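Local coordinates for iron-sulfur cluster co-chaperone protein HscB (Homo sapiens, PDB 3BVO) that acts as a co-chaperone in mitochondrial iron-sulfur cluster assembly, forming a transfer complex with ISCU and HSPA9, at residues E157-V171 / I186-I200. Numbering follows the deposited sequence.
Sequences ESIVKAKQKEFTDNV and ILTKMRYFSNIEEKI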
ATOM      1  N   GLU A 157     -20.823   8.000 -10.018  1.00 70.14           N
ATOM      2  CA  GLU A 157     -20.328   7.275  -8.857  1.00 70.18           C
ATOM      3  C   GLU A 157     -20.592   5.784  -9.006  1.00 70.09           C
ATOM      4  O   GLU A 157     -19.657   4.984  -8.958  1.00 69.11           O
ATOM      5  CB  GLU A 157     -20.930   7.817  -7.564  1.00 69.95           C
ATOM      6  CG  GLU A 157     -20.171   9.012  -7.031  1.00 74.33           C
ATOM      7  CD  GLU A 157     -20.687   9.515  -5.694  1.00 77.91           C
ATOM      8  OE1 GLU A 157     -21.910   9.794  -5.575  1.00 81.48           O
ATOM      9  OE2 GLU A 157     -19.851   9.650  -4.768  1.00 80.69           O
ATOM     10  N   SER A 158     -21.862   5.431  -9.222  1.00 70.34           N
ATOM     11  CA  SER A 158     -22.263   4.048  -9.455  1.00 70.61           C
ATOM     12  C   SER A 158     -21.373   3.436 -10.518  1.00 70.73           C
ATOM     13  O   SER A 158     -20.616   2.501 -10.239  1.00 71.50           O
ATOM     14  CB  SER A 158     -23.721   3.963  -9.900  1.00 70.78           C
ATOM     15  OG  SER A 158     -24.596   4.361  -8.864  1.00 74.06           O
ATOM     16  N   ILE A 159     -21.447   3.991 -11.728  1.00 69.95           N
ATOM     17  CA  ILE A 159     -20.682   3.491 -12.875  1.00 69.33           C
ATOM     18  C   ILE A 159     -19.229   3.218 -12.499  1.00 68.29           C
ATOM     19  O   ILE A 159     -18.717   2.129 -12.746  1.00 68.08           O
ATOM     20  CB  ILE A 159     -20.765   4.459 -14.086  1.00 69.61           C
ATOM     21  CG1 ILE A 159     -22.195   4.503 -14.642  1.00 69.69           C
ATOM     22  CG2 ILE A 159     -19.785   4.052 -15.183  1.00 69.71           C
ATOM     23  CD1 ILE A 159     -22.511   5.762 -15.411  1.00 71.34           C
ATOM     24  N   VAL A 160     -18.597   4.209 -11.875  1.00 67.93           N
ATOM     25  CA  VAL A 160     -17.217   4.121 -11.410  1.00 67.95           C
ATOM     26  C   VAL A 160     -16.995   3.026 -10.363  1.00 68.78           C
ATOM     27  O   VAL A 160     -15.997   2.309 -10.414  1.00 69.16           O
ATOM     28  CB  VAL A 160     -16.737   5.469 -10.840  1.00 67.77           C
ATOM     29  CG1 VAL A 160     -15.576   5.271  -9.876  1.00 68.51           C
ATOM     30  CG2 VAL A 160     -16.350   6.416 -11.958  1.00 63.56           C
ATOM     31  N   LYS A 161     -17.923   2.896  -9.421  1.00 69.46           N
ATOM     32  CA  LYS A 161     -17.748   1.945  -8.322  1.00 69.64           C
ATOM     33  C   LYS A 161     -18.032   0.520  -8.779  1.00 69.36           C
ATOM     34  O   LYS A 161     -17.387  -0.433  -8.319  1.00 69.52           O
ATOM     35  CB  LYS A 161     -18.581   2.345  -7.096  1.00 69.93           C
ATOM     36  CG  LYS A 161     -18.328   3.802  -6.634  1.00 74.00           C
ATOM     37  CD  LYS A 161     -18.329   3.991  -5.120  1.00 76.64           C
ATOM     38  CE  LYS A 161     -16.952   3.721  -4.527  1.00 81.69           C
ATOM     39  NZ  LYS A 161     -16.861   4.223  -3.134  1.00 84.48           N
ATOM     40  N   ALA A 162     -18.979   0.388  -9.704  1.00 69.04           N
ATOM     41  CA  ALA A 162     -19.276  -0.892 -10.333  1.00 69.41           C
ATOM     42  C   ALA A 162     -18.057  -1.427 -11.085  1.00 70.16           C
ATOM     43  O   ALA A 162     -17.790  -2.629 -11.058  1.00 70.45           O
ATOM     44  CB  ALA A 162     -20.465  -0.759 -11.264  1.00 69.47           C
ATOM     45  N   LYS A 163     -17.323  -0.531 -11.747  1.00 70.44           N
ATOM     46  CA  LYS A 163     -16.093  -0.902 -12.434  1.00 71.00           C
ATOM     47  C   LYS A 163     -15.036  -1.269 -11.408  1.00 71.72           C
ATOM     48  O   LYS A 163     -14.316  -2.265 -11.575  1.00 72.30           O
ATOM     49  CB  LYS A 163     -15.567   0.237 -13.313  1.00 70.76           C
ATOM     50  CG  LYS A 163     -16.495   0.703 -14.413  1.00 76.30           C
ATOM     51  CD  LYS A 163     -16.396  -0.114 -15.694  1.00 82.88           C
ATOM     52  CE  LYS A 163     -17.411   0.425 -16.701  1.00 87.89           C
ATOM     53  NZ  LYS A 163     -17.613  -0.474 -17.862  1.00 93.76           N
ATOM     54  N   GLN A 164     -14.939  -0.467 -10.348  1.00 71.77           N
ATOM     55  CA  GLN A 164     -13.932  -0.698  -9.311  1.00 71.88           C
ATOM     56  C   GLN A 164     -14.036  -2.097  -8.709  1.00 72.89           C
ATOM     57  O   GLN A 164     -13.017  -2.757  -8.496  1.00 73.04           O
ATOM     58  CB  GLN A 164     -13.982   0.363  -8.211  1.00 70.70           C
ATOM     59  CG  GLN A 164     -13.318   1.685  -8.558  1.00 69.39           C
ATOM     60  CD  GLN A 164     -11.813   1.578  -8.812  1.00 79.93           C
ATOM     61  OE1 GLN A 164     -11.303   0.529  -9.212  1.00 90.66           O
ATOM     62  NE2 GLN A 164     -11.097   2.677  -8.601  1.00 79.60           N
ATOM     63  N   LYS A 165     -15.266  -2.546  -8.458  1.00 73.29           N
ATOM     64  CA  LYS A 165     -15.496  -3.877  -7.916  1.00 73.16           C
ATOM     65  C   LYS A 165     -15.051  -4.912  -8.924  1.00 73.76           C
ATOM     66  O   LYS A 165     -14.237  -5.764  -8.601  1.00 75.16           O
ATOM     67  CB  LYS A 165     -16.954  -4.091  -7.529  1.00 72.46           C
ATOM     68  CG  LYS A 165     -17.180  -5.392  -6.784  1.00 73.58           C
ATOM     69  CD  LYS A 165     -18.641  -5.564  -6.398  1.00 79.73           C
ATOM     70  CE  LYS A 165     -18.920  -6.933  -5.779  1.00 82.02           C
ATOM     71  NZ  LYS A 165     -20.320  -7.011  -5.234  1.00 82.70           N
ATOM     72  N   GLU A 166     -15.568  -4.825 -10.143  1.00 73.78           N
ATOM     73  CA  GLU A 166     -15.161  -5.722 -11.227  1.00 74.35           C
ATOM     74  C   GLU A 166     -13.621  -5.825 -11.311  1.00 72.77           C
ATOM     75  O   GLU A 166     -13.058  -6.916 -11.431  1.00 72.10           O
ATOM     76  CB  GLU A 166     -15.767  -5.236 -12.551  1.00 73.91           C
ATOM     77  CG  GLU A 166     -15.618  -6.174 -13.740  1.00 75.91           C
ATOM     78  CD  GLU A 166     -15.934  -5.486 -15.082  1.00 76.96           C
ATOM     79  OE1 GLU A 166     -15.188  -5.730 -16.064  1.00 84.96           O
ATOM     80  OE2 GLU A 166     -16.916  -4.703 -15.160  1.00 79.81           O
ATOM     81  N   PHE A 167     -12.942  -4.690 -11.215  1.00 71.62           N
ATOM     82  CA  PHE A 167     -11.503  -4.698 -11.353  1.00 71.96           C
ATOM     83  C   PHE A 167     -10.822  -5.379 -10.187  1.00 72.30           C
ATOM     84  O   PHE A 167      -9.839  -6.075 -10.390  1.00 74.30           O
ATOM     85  CB  PHE A 167     -10.937  -3.287 -11.517  1.00 72.87           C
ATOM     86  CG  PHE A 167     -11.136  -2.705 -12.878  1.00 74.88           C
ATOM     87  CD1 PHE A 167     -11.134  -3.510 -14.006  1.00 76.44           C
ATOM     88  CD2 PHE A 167     -11.309  -1.342 -13.033  1.00 77.08           C
ATOM     89  CE1 PHE A 167     -11.324  -2.966 -15.249  1.00 76.74           C
ATOM     90  CE2 PHE A 167     -11.491  -0.791 -14.276  1.00 73.55           C
ATOM     91  CZ  PHE A 167     -11.500  -1.604 -15.382  1.00 75.46           C
ATOM     92  N   THR A 168     -11.318  -5.157  -8.972  1.00 70.92           N
ATOM     93  CA  THR A 168     -10.749  -5.772  -7.794  1.00 69.60           C
ATOM     94  C   THR A 168     -10.863  -7.283  -7.886  1.00 70.06           C
ATOM     95  O   THR A 168      -9.863  -7.981  -7.722  1.00 71.26           O
ATOM     96  CB  THR A 168     -11.404  -5.249  -6.538  1.00 69.73           C
ATOM     97  OG1 THR A 168     -11.024  -3.884  -6.371  1.00 73.88           O
ATOM     98  CG2 THR A 168     -10.940  -6.026  -5.316  1.00 71.62           C
ATOM     99  N   ASP A 169     -12.061  -7.783  -8.184  1.00 69.67           N
ATOM    100  CA  ASP A 169     -12.266  -9.210  -8.448  1.00 69.74           C
ATOM    101  C   ASP A 169     -11.237  -9.726  -9.453  1.00 69.95           C
ATOM    102  O   ASP A 169     -10.620 -10.767  -9.247  1.00 70.50           O
ATOM    103  CB  ASP A 169     -13.660  -9.479  -9.024  1.00 69.82           C
ATOM    104  CG  ASP A 169     -14.790  -9.113  -8.079  1.00 73.04           C
ATOM    105  OD1 ASP A 169     -14.542  -8.674  -6.935  1.00 75.88           O
ATOM    106  OD2 ASP A 169     -15.958  -9.268  -8.500  1.00 78.95           O
ATOM    107  N   ASN A 170     -11.065  -8.994 -10.544  1.00 69.51           N
ATOM    108  CA  ASN A 170     -10.213  -9.445 -11.627  1.00 70.47           C
ATOM    109  C   ASN A 170      -8.764  -9.563 -11.228  1.00 71.04           C
ATOM    110  O   ASN A 170      -8.116 -10.588 -11.489  1.00 71.99           O
ATOM    111  CB  ASN A 170     -10.336  -8.511 -12.829  1.00 70.48           C
ATOM    112  CG  ASN A 170     -11.660  -8.644 -13.522  1.00 71.81           C
ATOM    113  OD1 ASN A 170     -12.487  -9.479 -13.153  1.00 71.42           O
ATOM    114  ND2 ASN A 170     -11.880  -7.816 -14.530  1.00 76.04           N
ATOM    115  N   VAL A 171      -8.256  -8.503 -10.608  1.00 70.25           N
ATOM    116  CA  VAL A 171      -6.862  -8.450 -10.204  1.00 68.60           C
ATOM    117  C   VAL A 171      -6.606  -9.474  -9.082  1.00 67.21           C
ATOM    118  O   VAL A 171      -5.510 -10.012  -8.978  1.00 66.48           O
ATOM    119  CB  VAL A 171      -6.430  -7.009  -9.823  1.00 67.58           C
ATOM    120  CG1 VAL A 171      -6.845  -6.667  -8.419  1.00 65.92           C
ATOM    121  CG2 VAL A 171      -4.935  -6.855  -9.953  1.00 70.00           C
ATOM    122  N   ILE A 186      -4.650  -4.591 -15.250  1.00 68.45           N
ATOM    123  CA  ILE A 186      -5.793  -4.139 -14.469  1.00 68.09           C
ATOM    124  C   ILE A 186      -5.430  -3.069 -13.451  1.00 69.35           C
ATOM    125  O   ILE A 186      -6.178  -2.112 -13.290  1.00 70.50           O
ATOM    126  CB  ILE A 186      -6.487  -5.291 -13.763  1.00 67.65           C
ATOM    127  CG1 ILE A 186      -6.659  -6.470 -14.728  1.00 66.77           C
ATOM    128  CG2 ILE A 186      -7.816  -4.833 -13.230  1.00 67.86           C
ATOM    129  CD1 ILE A 186      -7.174  -7.717 -14.084  1.00 67.94           C
ATOM    130  N   LEU A 187      -4.283  -3.201 -12.784  1.00 69.12           N
ATOM    131  CA  LEU A 187      -3.895  -2.195 -11.796  1.00 68.27           C
ATOM    132  C   LEU A 187      -3.649  -0.844 -12.444  1.00 68.69           C
ATOM    133  O   LEU A 187      -3.994   0.181 -11.869  1.00 69.75           O
ATOM    134  CB  LEU A 187      -2.711  -2.643 -10.936  1.00 67.55           C
ATOM    135  CG  LEU A 187      -3.066  -3.680  -9.852  1.00 66.13           C
ATOM    136  CD1 LEU A 187      -1.841  -4.438  -9.411  1.00 65.19           C
ATOM    137  CD2 LEU A 187      -3.773  -3.084  -8.631  1.00 63.03           C
ATOM    138  N   THR A 188      -3.088  -0.834 -13.648  1.00 68.68           N
ATOM    139  CA  THR A 188      -2.936   0.426 -14.378  1.00 69.55           C
ATOM    140  C   THR A 188      -4.303   1.042 -14.671  1.00 69.77           C
ATOM    141  O   THR A 188      -4.430   2.258 -14.777  1.00 69.58           O
ATOM    142  CB  THR A 188      -2.118   0.276 -15.704  1.00 69.68           C
ATOM    143  OG1 THR A 188      -0.866  -0.351 -15.431  1.00 70.50           O
ATOM    144  CG2 THR A 188      -1.818   1.630 -16.316  1.00 67.14           C
ATOM    145  N   LYS A 189      -5.322   0.199 -14.798  1.00 70.47           N
ATOM    146  CA  LYS A 189      -6.671   0.687 -15.029  1.00 71.38           C
ATOM    147  C   LYS A 189      -7.200   1.280 -13.754  1.00 72.92           C
ATOM    148  O   LYS A 189      -7.734   2.370 -13.744  1.00 72.61           O
ATOM    149  CB  LYS A 189      -7.603  -0.420 -15.522  1.00 70.89           C
ATOM    150  CG  LYS A 189      -7.414  -0.807 -16.978  1.00 68.58           C
ATOM    151  CD  LYS A 189      -8.505  -1.749 -17.425  1.00 66.67           C
ATOM    152  CE  LYS A 189      -8.208  -2.352 -18.786  1.00 70.13           C
ATOM    153  NZ  LYS A 189      -9.369  -3.163 -19.253  1.00 72.49           N
HETATM  154  N   MSE A 190      -7.026   0.562 -12.662  1.00 76.35           N
HETATM  155  CA  MSE A 190      -7.549   1.020 -11.390  1.00 80.72           C
HETATM  156  C   MSE A 190      -6.975   2.374 -11.010  1.00 79.30           C
HETATM  157  O   MSE A 190      -7.622   3.153 -10.297  1.00 79.89           O
HETATM  158  CB  MSE A 190      -7.276   0.005 -10.302  1.00 79.31           C
HETATM  159  CG  MSE A 190      -8.146  -1.220 -10.394  1.00 79.29           C
HETATM  160 SE   MSE A 190      -7.533  -2.587  -9.122  1.00 89.39          SE
HETATM  161  CE  MSE A 190      -7.332  -1.475  -7.506  1.00 69.66           C
ATOM    162  N   ARG A 191      -5.779   2.671 -11.504  1.00 77.52           N
ATOM    163  CA  ARG A 191      -5.199   3.971 -11.241  1.00 77.14           C
ATOM    164  C   ARG A 191      -6.079   5.087 -11.838  1.00 77.14           C
ATOM    165  O   ARG A 191      -6.363   6.089 -11.162  1.00 76.88           O
ATOM    166  CB  ARG A 191      -3.750   4.054 -11.724  1.00 76.75           C
ATOM    167  CG  ARG A 191      -2.889   4.896 -10.791  1.00 78.12           C
ATOM    168  CD  ARG A 191      -1.546   5.265 -11.379  1.00 83.45           C
ATOM    169  NE  ARG A 191      -0.948   4.141 -12.081  1.00 88.05           N
ATOM    170  CZ  ARG A 191       0.351   3.865 -12.121  1.00 89.57           C
ATOM    171  NH1 ARG A 191       0.771   2.805 -12.803  1.00 91.96           N
ATOM    172  NH2 ARG A 191       1.226   4.628 -11.480  1.00 88.20           N
ATOM    173  N   TYR A 192      -6.532   4.894 -13.082  1.00 76.17           N
ATOM    174  CA  TYR A 192      -7.453   5.830 -13.724  1.00 74.93           C
ATOM    175  C   TYR A 192      -8.683   6.098 -12.888  1.00 74.15           C
ATOM    176  O   TYR A 192      -8.981   7.247 -12.547  1.00 74.57           O
ATOM    177  CB  TYR A 192      -7.856   5.358 -15.116  1.00 74.60           C
ATOM    178  CG  TYR A 192      -6.774   5.618 -16.134  1.00 80.86           C
ATOM    179  CD1 TYR A 192      -6.650   6.875 -16.755  1.00 81.50           C
ATOM    180  CD2 TYR A 192      -5.853   4.621 -16.470  1.00 81.09           C
ATOM    181  CE1 TYR A 192      -5.633   7.116 -17.694  1.00 80.77           C
ATOM    182  CE2 TYR A 192      -4.840   4.854 -17.407  1.00 79.28           C
ATOM    183  CZ  TYR A 192      -4.735   6.098 -18.008  1.00 78.40           C
ATOM    184  OH  TYR A 192      -3.735   6.319 -18.926  1.00 82.08           O
ATOM    185  N   PHE A 193      -9.390   5.040 -12.531  1.00 72.84           N
ATOM    186  CA  PHE A 193     -10.628   5.219 -11.808  1.00 72.29           C
ATOM    187  C   PHE A 193     -10.452   5.866 -10.446  1.00 72.39           C
ATOM    188  O   PHE A 193     -11.340   6.586 -10.017  1.00 73.27           O
ATOM    189  CB  PHE A 193     -11.430   3.924 -11.756  1.00 72.42           C
ATOM    190  CG  PHE A 193     -12.110   3.601 -13.055  1.00 72.51           C
ATOM    191  CD1 PHE A 193     -11.360   3.343 -14.208  1.00 73.78           C
ATOM    192  CD2 PHE A 193     -13.488   3.577 -13.143  1.00 69.73           C
ATOM    193  CE1 PHE A 193     -11.978   3.067 -15.427  1.00 70.83           C
ATOM    194  CE2 PHE A 193     -14.114   3.298 -14.359  1.00 72.68           C
ATOM    195  CZ  PHE A 193     -13.353   3.040 -15.502  1.00 71.51           C
ATOM    196  N   SER A 194      -9.308   5.660  -9.791  1.00 72.07           N
ATOM    197  CA  SER A 194      -9.012   6.349  -8.523  1.00 71.47           C
ATOM    198  C   SER A 194      -8.986   7.849  -8.696  1.00 71.64           C
ATOM    199  O   SER A 194      -9.623   8.573  -7.937  1.00 72.58           O
ATOM    200  CB  SER A 194      -7.683   5.903  -7.953  1.00 71.18           C
ATOM    201  OG  SER A 194      -7.789   4.569  -7.524  1.00 78.05           O
ATOM    202  N   ASN A 195      -8.243   8.318  -9.692  1.00 71.23           N
ATOM    203  CA  ASN A 195      -8.292   9.721 -10.063  1.00 71.43           C
ATOM    204  C   ASN A 195      -9.735  10.204 -10.262  1.00 70.33           C
ATOM    205  O   ASN A 195     -10.174  11.153  -9.624  1.00 69.63           O
ATOM    206  CB  ASN A 195      -7.457   9.969 -11.315  1.00 72.08           C
ATOM    207  CG  ASN A 195      -5.984   9.757 -11.075  1.00 77.71           C
ATOM    208  OD1 ASN A 195      -5.237   9.415 -11.993  1.00 84.05           O
ATOM    209  ND2 ASN A 195      -5.549   9.963  -9.833  1.00 80.55           N
ATOM    210  N   ILE A 196     -10.478   9.520 -11.119  1.00 69.86           N
ATOM    211  CA  ILE A 196     -11.840   9.915 -11.391  1.00 70.04           C
ATOM    212  C   ILE A 196     -12.626   9.973 -10.098  1.00 69.25           C
ATOM    213  O   ILE A 196     -13.456  10.866  -9.915  1.00 69.80           O
ATOM    214  CB  ILE A 196     -12.520   8.994 -12.414  1.00 70.12           C
ATOM    215  CG1 ILE A 196     -11.801   9.100 -13.762  1.00 73.01           C
ATOM    216  CG2 ILE A 196     -13.971   9.381 -12.588  1.00 69.31           C
ATOM    217  CD1 ILE A 196     -12.272   8.094 -14.816  1.00 71.40           C
ATOM    218  N   GLU A 197     -12.344   9.046  -9.190  1.00 68.00           N
ATOM    219  CA  GLU A 197     -13.044   9.018  -7.915  1.00 67.51           C
ATOM    220  C   GLU A 197     -12.755  10.271  -7.129  1.00 66.98           C
ATOM    221  O   GLU A 197     -13.666  10.891  -6.571  1.00 66.05           O
ATOM    222  CB  GLU A 197     -12.631   7.816  -7.089  1.00 67.51           C
ATOM    223  CG  GLU A 197     -13.179   6.507  -7.587  1.00 71.48           C
ATOM    224  CD  GLU A 197     -13.164   5.441  -6.517  1.00 77.09           C
ATOM    225  OE1 GLU A 197     -12.569   4.364  -6.756  1.00 74.89           O
ATOM    226  OE2 GLU A 197     -13.749   5.693  -5.430  1.00 88.26           O
ATOM    227  N   GLU A 198     -11.476  10.638  -7.109  1.00 67.05           N
ATOM    228  CA  GLU A 198     -11.007  11.761  -6.321  1.00 67.24           C
ATOM    229  C   GLU A 198     -11.573  13.054  -6.877  1.00 66.82           C
ATOM    230  O   GLU A 198     -11.932  13.946  -6.123  1.00 67.28           O
ATOM    231  CB  GLU A 198      -9.476  11.780  -6.282  1.00 67.77           C
ATOM    232  CG  GLU A 198      -8.846  12.633  -5.152  1.00 74.74           C
ATOM    233  CD  GLU A 198      -9.164  12.155  -3.715  1.00 80.50           C
ATOM    234  OE1 GLU A 198      -9.291  10.930  -3.473  1.00 80.55           O
ATOM    235  OE2 GLU A 198      -9.276  13.024  -2.817  1.00 81.36           O
ATOM    236  N   LYS A 199     -11.681  13.133  -8.199  1.00 66.62           N
ATOM    237  CA  LYS A 199     -12.248  14.301  -8.862  1.00 66.47           C
ATOM    238  C   LYS A 199     -13.713  14.475  -8.509  1.00 64.91           C
ATOM    239  O   LYS A 199     -14.179  15.597  -8.309  1.00 63.90           O
ATOM    240  CB  LYS A 199     -12.037  14.226 -10.377  1.00 65.81           C
ATOM    241  CG  LYS A 199     -10.591  14.540 -10.756  1.00 69.72           C
ATOM    242  CD  LYS A 199     -10.338  14.565 -12.255  1.00 68.82           C
ATOM    243  CE  LYS A 199      -8.878  14.896 -12.528  1.00 75.82           C
ATOM    244  NZ  LYS A 199      -8.420  14.368 -13.840  1.00 82.68           N
ATOM    245  N   ILE A 200     -14.425  13.356  -8.411  1.00 64.13           N
ATOM    246  CA  ILE A 200     -15.827  13.364  -8.028  1.00 63.72           C
ATOM    247  C   ILE A 200     -15.957  13.908  -6.605  1.00 64.71           C
ATOM    248  O   ILE A 200     -16.749  14.829  -6.355  1.00 65.16           O
ATOM    249  CB  ILE A 200     -16.456  11.957  -8.166  1.00 63.25           C
ATOM    250  CG1 ILE A 200     -16.618  11.601  -9.643  1.00 61.88           C
ATOM    251  CG2 ILE A 200     -17.805  11.874  -7.468  1.00 60.12           C
ATOM    252  CD1 ILE A 200     -16.623  10.109  -9.927  1.00 61.89           C
TER
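Phe-167 and Phe-193 meet in a T-shaped stack at the middle of the interface, the edge of Phe-167 turned to the face of Phe-193 with ring planes 82° apart and centroids separated by 5.7 Å. Each ring is also a knob in the opposing helix. Phe-167 sits among Ile-186, Lys-189, Met-190 and Phe-193; Lys-189 CB lies over one face of the ring, offset toward the rim, and Lys-189 CD reaches the far end of the ring at 3.6 Å from Phe-167 CZ. Phe-193 enters between Val-160, Lys-163, Gln-164 and Phe-167, where Lys-163 CG lies 3.5 Å from Phe-193 CE2.

Next to the rings, Gln-164 folds back at chi2 (-63°), which carries its amide across Phe-193 CB to Glu-197. Gln-164 NE2 donates to the anti lone pair of Glu-197 OE1 at 2.9 Å, the one hydrogen bond between the segments. The methylene CG of Glu-197 meanwhile packs on Val-160 CG1 at 3.5 Å, and its OE2 lies 4.1 Å from Lys-161 NZ, beyond salt-bridge range. An alanine in place of Glu-197 is likely to leave the Gln-164 amide without its acceptor and Val-160 with a gap beside CG1.

At one end Val-171 CG2 meets Leu-187 CG at 3.7 Å; at the other, Glu-157 lies against Ile-200 and pairs with Lys-204. Helix 131-146 adds Phe-133 against Phe-193 and Ile-140 against Ile-196, completing a three-helix bundle in the C-terminal domain. The antiparallel helices are thus joined chiefly by apolar interlocking, with a single amide-carboxylate bond as the directional polar tie.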